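Side-chain contacts in DNA-directed RNA polymerase subunit L (Thermoplasma acidophilum, PDB 1XPP), which is a small subunit of the archaeal RNA polymerase, the enzyme that transcribes DNA into RNA, and carries a dimerisation domain of the Rpb3/Rpb11 kind: residues L13-K18 with I23-I28; T33-L38 with D61-Y66; D46-A51 with Q75-R80. One frame throughout, in Å; residues are numbered along the deposited sequence.

Contact 1: residues L13-K18 with I23-I28; sequences LRVISK and ITVEMI
Ile-23 of strand 22-28 reaches across to both Lys-18 and Val-15 of strand 12-19. Its CB lies beside the carbonyl O of Ser-17. CG1 comes closer to that oxygen, at 3.5 Å, and also meets CD of Lys-18. The tip, CD1, sits between two partners: CD of Lys-18 at 3.7 Å and CG2 of Val-15 at 3.8 Å. CG1 is turned anti to the backbone N (chi1 -163°), and this carries the chain toward the neighbouring strand.

Further along the same face, CB of Leu-13 packs on SD of Met-27 at 3.9 Å. These two side chains run alongside each other and point the same way. The other face carries Arg-14, Ser-17, Thr-24 and Glu-26, and Ile-16, at the bulge, leans against two of them. Here CG1 of Ile-16 touches CG2 of Thr-24, while CG2 of Ile-16 lies against CB of Glu-26. CB of Ser-17 meets CB of Thr-24 at 3.8 Å. The guanidinium of Arg-14 leads away from the hairpin and forms salt bridges with Glu-99 of the second and of the third subunit.

Arg-14 and Glu-26 exchange two backbone bonds. Beyond Val-15 the register slips by one residue. Thr-24 O accepts a nearly straight bond from Ile-16 N (2.8 Å, 169°) and a weak one from Ser-17 N at 3.4 Å. Thr-24 N in turn binds Ser-17 O at 2.9 Å. Two residues thus face one, which is a classic beta bulge in an antiparallel hairpin at the border of the chain's four-stranded sheet.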
loop_
_atom_site.group_PDB
_atom_site.type_symbol
_atom_site.label_atom_id
_atom_site.label_comp_id
_atom_site.label_asym_id
_atom_site.label_seq_id
_atom_site.Cartn_x
_atom_site.Cartn_y
_atom_site.Cartn_z
ATOM N N LEU D 13 -6.152 3.251 6.062
ATOM C CA LEU D 13 -6.804 2.667 7.239
ATOM C C LEU D 13 -8.306 2.693 7.115
ATOM O O LEU D 13 -8.846 3.450 6.283
ATOM C CB LEU D 13 -6.348 3.374 8.516
ATOM C CG LEU D 13 -6.383 4.906 8.528
ATOM C CD1 LEU D 13 -7.809 5.419 8.802
ATOM C CD2 LEU D 13 -5.385 5.509 9.537
ATOM N N ARG D 14 -8.967 1.904 7.965
ATOM C CA ARG D 14 -10.419 1.696 7.856
ATOM C C ARG D 14 -10.897 1.295 9.222
ATOM O O ARG D 14 -10.325 0.384 9.829
ATOM C CB ARG D 14 -10.701 0.547 6.881
ATOM C CG ARG D 14 -12.189 0.208 6.648
ATOM C CD ARG D 14 -12.803 1.192 5.691
ATOM N NE ARG D 14 -14.188 0.905 5.314
ATOM C CZ ARG D 14 -15.245 1.100 6.103
ATOM N NH1 ARG D 14 -15.081 1.543 7.345
ATOM N NH2 ARG D 14 -16.474 0.854 5.639
ATOM N N VAL D 15 -11.945 1.940 9.705
ATOM C CA VAL D 15 -12.606 1.492 10.929
ATOM C C VAL D 15 -13.345 0.195 10.611
ATOM O O VAL D 15 -14.129 0.149 9.670
ATOM C CB VAL D 15 -13.603 2.544 11.478
ATOM C CG1 VAL D 15 -14.426 1.967 12.623
ATOM C CG2 VAL D 15 -12.824 3.803 11.966
ATOM N N ILE D 16 -13.103 -0.866 11.379
ATOM C CA ILE D 16 -13.755 -2.139 11.050
ATOM C C ILE D 16 -14.654 -2.701 12.143
ATOM O O ILE D 16 -15.348 -3.719 11.916
ATOM C CB ILE D 16 -12.759 -3.180 10.585
ATOM C CG1 ILE D 16 -11.771 -3.497 11.714
ATOM C CG2 ILE D 16 -12.099 -2.727 9.250
ATOM C CD1 ILE D 16 -10.892 -4.641 11.392
ATOM N N SER D 17 -14.660 -2.051 13.301
ATOM C CA SER D 17 -15.556 -2.392 14.382
ATOM C C SER D 17 -15.635 -1.194 15.293
ATOM O O SER D 17 -14.654 -0.481 15.475
ATOM C CB SER D 17 -15.049 -3.620 15.157
ATOM O OG SER D 17 -16.083 -4.130 15.973
ATOM N N LYS D 18 -16.820 -0.993 15.842
ATOM C CA LYS D 18 -17.115 0.107 16.715
ATOM C C LYS D 18 -18.136 -0.451 17.698
ATOM O O LYS D 18 -19.132 -1.058 17.294
ATOM C CB LYS D 18 -17.687 1.258 15.882
ATOM C CG LYS D 18 -17.966 2.555 16.627
ATOM C CD LYS D 18 -16.703 3.379 16.864
ATOM C CE LYS D 18 -17.038 4.806 17.284
ATOM N NZ LYS D 18 -18.061 4.884 18.356
ATOM N N ILE D 23 -13.052 0.818 19.580
ATOM C CA ILE D 23 -12.968 0.897 18.144
ATOM C C ILE D 23 -11.817 0.015 17.709
ATOM O O ILE D 23 -10.828 -0.164 18.457
ATOM C CB ILE D 23 -12.770 2.380 17.679
ATOM C CG1 ILE D 23 -13.090 2.537 16.205
ATOM C CG2 ILE D 23 -11.356 2.896 18.047
ATOM C CD1 ILE D 23 -13.200 4.028 15.736
ATOM N N THR D 24 -11.981 -0.572 16.528
ATOM C CA THR D 24 -10.926 -1.340 15.888
ATOM C C THR D 24 -10.701 -0.795 14.497
ATOM O O THR D 24 -11.658 -0.558 13.755
ATOM C CB THR D 24 -11.337 -2.821 15.763
ATOM O OG1 THR D 24 -11.701 -3.276 17.062
ATOM C CG2 THR D 24 -10.192 -3.666 15.178
ATOM N N VAL D 25 -9.430 -0.572 14.179
ATOM C CA VAL D 25 -9.024 -0.000 12.922
ATOM C C VAL D 25 -8.039 -0.927 12.230
ATOM O O VAL D 25 -7.070 -1.392 12.843
ATOM C CB VAL D 25 -8.368 1.405 13.143
ATOM C CG1 VAL D 25 -8.036 2.051 11.824
ATOM C CG2 VAL D 25 -9.282 2.287 13.947
ATOM N N GLU D 26 -8.303 -1.211 10.956
ATOM C CA GLU D 26 -7.368 -1.942 10.112
ATOM C C GLU D 26 -6.387 -0.951 9.493
ATOM O O GLU D 26 -6.824 0.079 8.925
ATOM C CB GLU D 26 -8.127 -2.707 9.020
ATOM C CG GLU D 26 -7.265 -3.769 8.342
ATOM C CD GLU D 26 -8.056 -4.612 7.349
ATOM O OE1 GLU D 26 -9.011 -4.078 6.744
ATOM O OE2 GLU D 26 -7.697 -5.791 7.147
ATOM N N MET D 27 -5.097 -1.244 9.625
ATOM C CA MET D 27 -3.995 -0.387 9.172
ATOM C C MET D 27 -3.177 -1.110 8.134
ATOM O O MET D 27 -2.546 -2.133 8.435
ATOM C CB MET D 27 -3.074 -0.028 10.338
ATOM C CG MET D 27 -3.790 0.289 11.606
ATOM S SD MET D 27 -4.283 1.999 11.539
ATOM C CE MET D 27 -2.734 2.949 11.536
ATOM N N ILE D 28 -3.178 -0.583 6.911
ATOM C CA ILE D 28 -2.594 -1.269 5.775
ATOM C C ILE D 28 -1.360 -0.522 5.266
ATOM O O ILE D 28 -1.403 0.693 5.055
ATOM C CB ILE D 28 -3.653 -1.435 4.631
ATOM C CG1 ILE D 28 -4.896 -2.170 5.181
ATOM C CG2 ILE D 28 -3.013 -2.114 3.440
ATOM C CD1 ILE D 28 -5.997 -2.447 4.193
#

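Contact 2: residues T33-L38 with D61-Y66; sequences TLLRTL and DNPQIY
This is a buried apolar contact between a helix and the start of a sheet strand, made by Leu-35 and Leu-38 with Pro-63 and Ile-65. It belongs to the alpha+beta fold of the Rpb3/Rpb11 dimerisation domain. Helix 32-42 lies over one face of the antiparallel sheet here. Pro-63 lies just before strand 64-69, one of the inner strands, and Ile-65 lies on it. The two leucines are three residues apart, on the same side of the helix. Pro-63 and Ile-65 are two apart, and both direct their CB atoms toward the helix. Between them, Gln-64 turns the other way.

Leu-35 meets the proline ring with a single methyl. CD1 touches CB of Pro-63 at 3.4 Å, tighter than usual for two carbons, and CG of the ring at 3.9 Å. The two side chains stand at about a right angle. CG of Leu-35 is anti to its carbonyl carbon (chi1 -50°) and CD1 continues outward to the ring. Met-27, Tyr-30 and Ile-55 also pack on Leu-35.

Leu-38 leans on Ala-81 and Val-82 of helix 74-105 and on Phe-96 of the second subunit. The contact therefore borders the interface between subunits. Within the helix, Thr-33 O takes bonds from Thr-37 N and Thr-37 OG1, which reach it from opposite faces of its plane.

The second apolar touch is methyl to methyl: CD2 of Leu-38 meets CD1 of Ile-65 at 4.0 Å, the two side chains again crossing.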
loop_
_atom_site.group_PDB
_atom_site.type_symbol
_atom_site.label_atom_id
_atom_site.label_comp_id
_atom_site.label_asym_id
_atom_site.label_seq_id
_atom_site.Cartn_x
_atom_site.Cartn_y
_atom_site.Cartn_z
ATOM N N THR D 33 6.789 -0.084 13.093
ATOM C CA THR D 33 7.205 0.873 14.108
ATOM C C THR D 33 6.161 1.939 14.380
ATOM O O THR D 33 5.917 2.295 15.551
ATOM C CB THR D 33 8.573 1.487 13.776
ATOM O OG1 THR D 33 9.518 0.413 13.877
ATOM C CG2 THR D 33 8.975 2.536 14.829
ATOM N N LEU D 34 5.547 2.438 13.307
ATOM C CA LEU D 34 4.445 3.413 13.475
ATOM C C LEU D 34 3.303 2.851 14.344
ATOM O O LEU D 34 2.819 3.509 15.265
ATOM C CB LEU D 34 3.903 3.898 12.108
ATOM C CG LEU D 34 2.757 4.931 12.274
ATOM C CD1 LEU D 34 2.795 6.035 11.229
ATOM C CD2 LEU D 34 1.451 4.222 12.214
ATOM N N LEU D 35 2.897 1.614 14.081
ATOM C CA LEU D 35 1.780 1.070 14.833
ATOM C C LEU D 35 2.112 0.941 16.312
ATOM O O LEU D 35 1.285 1.250 17.166
ATOM C CB LEU D 35 1.325 -0.280 14.241
ATOM C CG LEU D 35 1.081 -0.273 12.702
ATOM C CD1 LEU D 35 0.688 -1.659 12.205
ATOM C CD2 LEU D 35 0.036 0.696 12.320
ATOM N N ARG D 36 3.313 0.439 16.613
ATOM C CA ARG D 36 3.688 0.212 18.015
ATOM C C ARG D 36 3.851 1.527 18.736
ATOM O O ARG D 36 3.417 1.660 19.868
ATOM C CB ARG D 36 4.969 -0.618 18.082
ATOM C CG ARG D 36 4.834 -1.940 17.376
ATOM C CD ARG D 36 5.957 -2.872 17.779
ATOM N NE ARG D 36 6.109 -3.950 16.803
ATOM C CZ ARG D 36 6.958 -3.914 15.775
ATOM N NH1 ARG D 36 7.743 -2.856 15.585
ATOM N NH2 ARG D 36 7.015 -4.938 14.937
ATOM N N THR D 37 4.434 2.518 18.048
ATOM C CA THR D 37 4.614 3.862 18.629
ATOM C C THR D 37 3.254 4.494 18.915
ATOM O O THR D 37 3.027 5.079 19.967
ATOM C CB THR D 37 5.437 4.781 17.696
ATOM O OG1 THR D 37 6.713 4.192 17.502
ATOM C CG2 THR D 37 5.638 6.185 18.304
ATOM N N LEU D 38 2.334 4.317 17.979
ATOM C CA LEU D 38 1.014 4.857 18.162
ATOM C C LEU D 38 0.325 4.279 19.401
ATOM O O LEU D 38 -0.263 5.002 20.206
ATOM C CB LEU D 38 0.193 4.620 16.900
ATOM C CG LEU D 38 -1.249 5.101 16.986
ATOM C CD1 LEU D 38 -1.357 6.596 17.339
ATOM C CD2 LEU D 38 -1.981 4.776 15.694
ATOM N N ASP D 61 -4.953 -10.689 7.926
ATOM C CA ASP D 61 -4.477 -10.233 6.613
ATOM C C ASP D 61 -3.604 -8.970 6.737
ATOM O O ASP D 61 -2.549 -8.866 6.101
ATOM C CB ASP D 61 -5.675 -9.951 5.694
ATOM C CG ASP D 61 -6.517 -11.204 5.365
ATOM O OD1 ASP D 61 -6.153 -12.332 5.775
ATOM O OD2 ASP D 61 -7.546 -11.049 4.674
ATOM N N ASN D 62 -4.037 -8.029 7.580
ATOM C CA ASN D 62 -3.349 -6.754 7.756
ATOM C C ASN D 62 -3.468 -6.379 9.225
ATOM O O ASN D 62 -4.451 -6.766 9.878
ATOM C CB ASN D 62 -3.996 -5.636 6.926
ATOM C CG ASN D 62 -3.723 -5.774 5.436
ATOM O OD1 ASN D 62 -2.576 -5.666 4.987
ATOM N ND2 ASN D 62 -4.773 -6.063 4.672
ATOM N N PRO D 63 -2.476 -5.635 9.747
ATOM C CA PRO D 63 -2.509 -5.196 11.145
ATOM C C PRO D 63 -3.819 -4.475 11.523
ATOM O O PRO D 63 -4.524 -3.866 10.677
ATOM C CB PRO D 63 -1.284 -4.284 11.254
ATOM C CG PRO D 63 -0.329 -4.846 10.228
ATOM C CD PRO D 63 -1.232 -5.210 9.071
ATOM N N GLN D 64 -4.146 -4.624 12.785
ATOM C CA GLN D 64 -5.269 -3.934 13.372
ATOM C C GLN D 64 -4.825 -3.308 14.688
ATOM O O GLN D 64 -3.860 -3.758 15.336
ATOM C CB GLN D 64 -6.388 -4.910 13.671
ATOM C CG GLN D 64 -7.173 -5.389 12.439
ATOM C CD GLN D 64 -8.195 -6.452 12.763
ATOM O OE1 GLN D 64 -8.906 -6.352 13.756
ATOM N NE2 GLN D 64 -8.314 -7.452 11.878
ATOM N N ILE D 65 -5.487 -2.207 15.041
ATOM C CA ILE D 65 -5.371 -1.672 16.388
ATOM C C ILE D 65 -6.751 -1.604 17.028
ATOM O O ILE D 65 -7.751 -1.396 16.347
ATOM C CB ILE D 65 -4.650 -0.277 16.430
ATOM C CG1 ILE D 65 -5.442 0.798 15.692
ATOM C CG2 ILE D 65 -3.247 -0.372 15.890
ATOM C CD1 ILE D 65 -5.001 2.222 16.042
ATOM N N TYR D 66 -6.782 -1.845 18.347
ATOM C CA TYR D 66 -7.995 -1.870 19.138
ATOM C C TYR D 66 -7.799 -0.924 20.335
ATOM O O TYR D 66 -6.773 -0.980 21.020
ATOM C CB TYR D 66 -8.196 -3.279 19.698
ATOM C CG TYR D 66 -9.242 -3.373 20.782
ATOM C CD1 TYR D 66 -10.585 -3.069 20.516
ATOM C CD2 TYR D 66 -8.885 -3.719 22.063
ATOM C CE1 TYR D 66 -11.543 -3.169 21.530
ATOM C CE2 TYR D 66 -9.833 -3.818 23.072
ATOM C CZ TYR D 66 -11.140 -3.547 22.788
ATOM O OH TYR D 66 -12.063 -3.631 23.807
#

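Contact 3: residues D46-A51 with Q75-R80; sequences DQVDEA and QSAIKR
Val-48 and Ala-77 meet methyl to methyl, CG2 to CB at 3.6 Å. Next to them, NE2 of Gln-47 lies over one face of the Arg-80 guanidinium, toward the rim. This joins the start of the outer strand 48-54, and the residue before it, to the first turns of the long helix 74-105 in the Rpb3/Rpb11 dimerisation fold.

The two flat groups of Gln-47 and Arg-80 lie nearly parallel, their planes 19° apart. NE2 of Gln-47 stands 3.5 Å above the guanidinium plane and is 3.6 Å from CZ of Arg-80. No hydrogen bond links the two residues. The stem of the glutamine takes part too, since its CB is 3.8 Å from NH2 of Arg-80. The opposite face of the guanidinium is turned to its own helix, where Ser-76 O and CA of Ala-77 lie over the rim. The arginine chain bends at chi3 (-62°), which folds the group back over the helix and leaves it between that backbone and Gln-47.

Polar partners outside the pair hold each group: NH2 of Arg-80 forms a salt bridge with OD1 of Asp-45, whose other carboxylate oxygen accepts from Gln-47 N, so Asp-45 binds both the arginine side chain and the backbone of Gln-47. Ile-42 of helix 32-42 packs on Val-48, and Val-69 of strand 64-69 on Ala-77. For the amide the partner is Ser-71: OE1 of Gln-47 is hydrogen-bonded to Ser-71 OG, which limits rotation of the group that places NE2 over the guanidinium.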
loop_
_atom_site.group_PDB
_atom_site.type_symbol
_atom_site.label_atom_id
_atom_site.label_comp_id
_atom_site.label_asym_id
_atom_site.label_seq_id
_atom_site.Cartn_x
_atom_site.Cartn_y
_atom_site.Cartn_z
ATOM N N ASP D 46 -4.856 8.801 30.201
ATOM C CA ASP D 46 -5.575 8.309 31.391
ATOM C C ASP D 46 -7.041 7.924 31.127
ATOM O O ASP D 46 -7.686 7.304 31.979
ATOM C CB ASP D 46 -5.469 9.314 32.548
ATOM C CG ASP D 46 -6.248 10.577 32.286
ATOM O OD1 ASP D 46 -7.281 10.764 32.957
ATOM O OD2 ASP D 46 -5.854 11.369 31.398
ATOM N N GLN D 47 -7.570 8.276 29.963
ATOM C CA GLN D 47 -8.935 7.925 29.608
ATOM C C GLN D 47 -9.000 6.566 28.914
ATOM O O GLN D 47 -10.097 6.079 28.607
ATOM C CB GLN D 47 -9.565 8.990 28.702
ATOM C CG GLN D 47 -9.586 10.405 29.317
ATOM C CD GLN D 47 -10.590 11.285 28.656
ATOM O OE1 GLN D 47 -11.795 11.113 28.857
ATOM N NE2 GLN D 47 -10.119 12.246 27.852
ATOM N N VAL D 48 -7.826 5.985 28.658
ATOM C CA VAL D 48 -7.731 4.732 27.891
ATOM C C VAL D 48 -7.672 3.528 28.815
ATOM O O VAL D 48 -6.870 3.482 29.758
ATOM C CB VAL D 48 -6.525 4.754 26.910
ATOM C CG1 VAL D 48 -6.252 3.352 26.314
ATOM C CG2 VAL D 48 -6.826 5.712 25.813
ATOM N N ASP D 49 -8.528 2.560 28.501
ATOM C CA ASP D 49 -8.682 1.319 29.240
ATOM C C ASP D 49 -7.757 0.239 28.667
ATOM O O ASP D 49 -7.037 -0.437 29.401
ATOM C CB ASP D 49 -10.152 0.908 29.100
ATOM C CG ASP D 49 -10.724 0.306 30.331
ATOM O OD1 ASP D 49 -10.291 -0.804 30.711
ATOM O OD2 ASP D 49 -11.670 0.918 30.877
ATOM N N GLU D 50 -7.770 0.084 27.345
ATOM C CA GLU D 50 -6.881 -0.854 26.690
ATOM C C GLU D 50 -6.530 -0.314 25.323
ATOM O O GLU D 50 -7.339 0.337 24.690
ATOM C CB GLU D 50 -7.547 -2.229 26.525
ATOM C CG GLU D 50 -7.048 -3.289 27.522
ATOM C CD GLU D 50 -7.862 -4.561 27.467
ATOM O OE1 GLU D 50 -8.272 -5.052 28.549
ATOM O OE2 GLU D 50 -8.106 -5.061 26.342
ATOM N N ALA D 51 -5.315 -0.596 24.901
ATOM C CA ALA D 51 -4.894 -0.290 23.531
ATOM C C ALA D 51 -3.925 -1.358 23.119
ATOM O O ALA D 51 -2.936 -1.625 23.814
ATOM C CB ALA D 51 -4.260 1.072 23.440
ATOM N N GLN D 75 -12.337 7.032 19.235
ATOM C CA GLN D 75 -11.735 7.753 18.114
ATOM C C GLN D 75 -11.015 9.002 18.618
ATOM O O GLN D 75 -9.992 9.379 18.054
ATOM C CB GLN D 75 -12.746 8.121 17.028
ATOM C CG GLN D 75 -13.871 8.998 17.512
ATOM C CD GLN D 75 -15.071 8.201 18.028
ATOM O OE1 GLN D 75 -14.926 7.072 18.485
ATOM N NE2 GLN D 75 -16.263 8.805 17.969
ATOM N N SER D 76 -11.511 9.611 19.699
ATOM C CA SER D 76 -10.801 10.755 20.307
ATOM C C SER D 76 -9.449 10.401 20.927
ATOM O O SER D 76 -8.490 11.198 20.850
ATOM C CB SER D 76 -11.682 11.449 21.358
ATOM O OG SER D 76 -12.829 11.921 20.672
ATOM N N ALA D 77 -9.351 9.231 21.558
ATOM C CA ALA D 77 -8.108 8.797 22.159
ATOM C C ALA D 77 -7.083 8.605 21.043
ATOM O O ALA D 77 -5.931 9.001 21.183
ATOM C CB ALA D 77 -8.283 7.496 23.001
ATOM N N ILE D 78 -7.493 8.008 19.928
ATOM C CA ILE D 78 -6.582 7.871 18.791
ATOM C C ILE D 78 -6.129 9.262 18.289
ATOM O O ILE D 78 -4.921 9.500 18.123
ATOM C CB ILE D 78 -7.182 7.051 17.659
ATOM C CG1 ILE D 78 -7.433 5.623 18.172
ATOM C CG2 ILE D 78 -6.261 7.146 16.406
ATOM C CD1 ILE D 78 -8.188 4.716 17.207
ATOM N N LYS D 79 -7.081 10.170 18.107
ATOM C CA LYS D 79 -6.731 11.522 17.641
ATOM C C LYS D 79 -5.737 12.200 18.591
ATOM O O LYS D 79 -4.742 12.782 18.123
ATOM C CB LYS D 79 -7.968 12.411 17.469
ATOM C CG LYS D 79 -7.605 13.800 16.889
ATOM C CD LYS D 79 -8.819 14.672 16.624
ATOM C CE LYS D 79 -8.351 16.037 16.089
ATOM N NZ LYS D 79 -9.546 16.939 16.000
ATOM N N ARG D 80 -5.994 12.173 19.899
ATOM C CA ARG D 80 -5.066 12.816 20.859
ATOM C C ARG D 80 -3.642 12.322 20.673
ATOM O O ARG D 80 -2.656 13.109 20.663
ATOM C CB ARG D 80 -5.531 12.610 22.317
ATOM C CG ARG D 80 -6.853 13.381 22.616
ATOM C CD ARG D 80 -7.229 13.314 24.115
ATOM N NE ARG D 80 -7.502 11.973 24.650
ATOM C CZ ARG D 80 -8.710 11.412 24.654
ATOM N NH1 ARG D 80 -9.755 12.032 24.104
ATOM N NH2 ARG D 80 -8.854 10.195 25.193
#

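From the N terminus, contact 1 closes first: strands 12-19 and 22-28 form a hairpin, complete before the other two begin. Helix 32-42 then opens contact 2. Before strand 64-69 returns to close it, residues 46-51 open contact 3, which closes only at helix 74-105. Contacts 2 and 3 therefore cross along the chain. All three share the antiparallel sheet. Strand 22-28 of contact 1 bonds to residues 63-65 of contact 2, through Met-27 N to Pro-63 O and Ile-65 N to Val-25 O. Ile-78 of the long helix touches Ile-23, Val-25 and Ile-65, drawing the hairpin, inner strand and helix together.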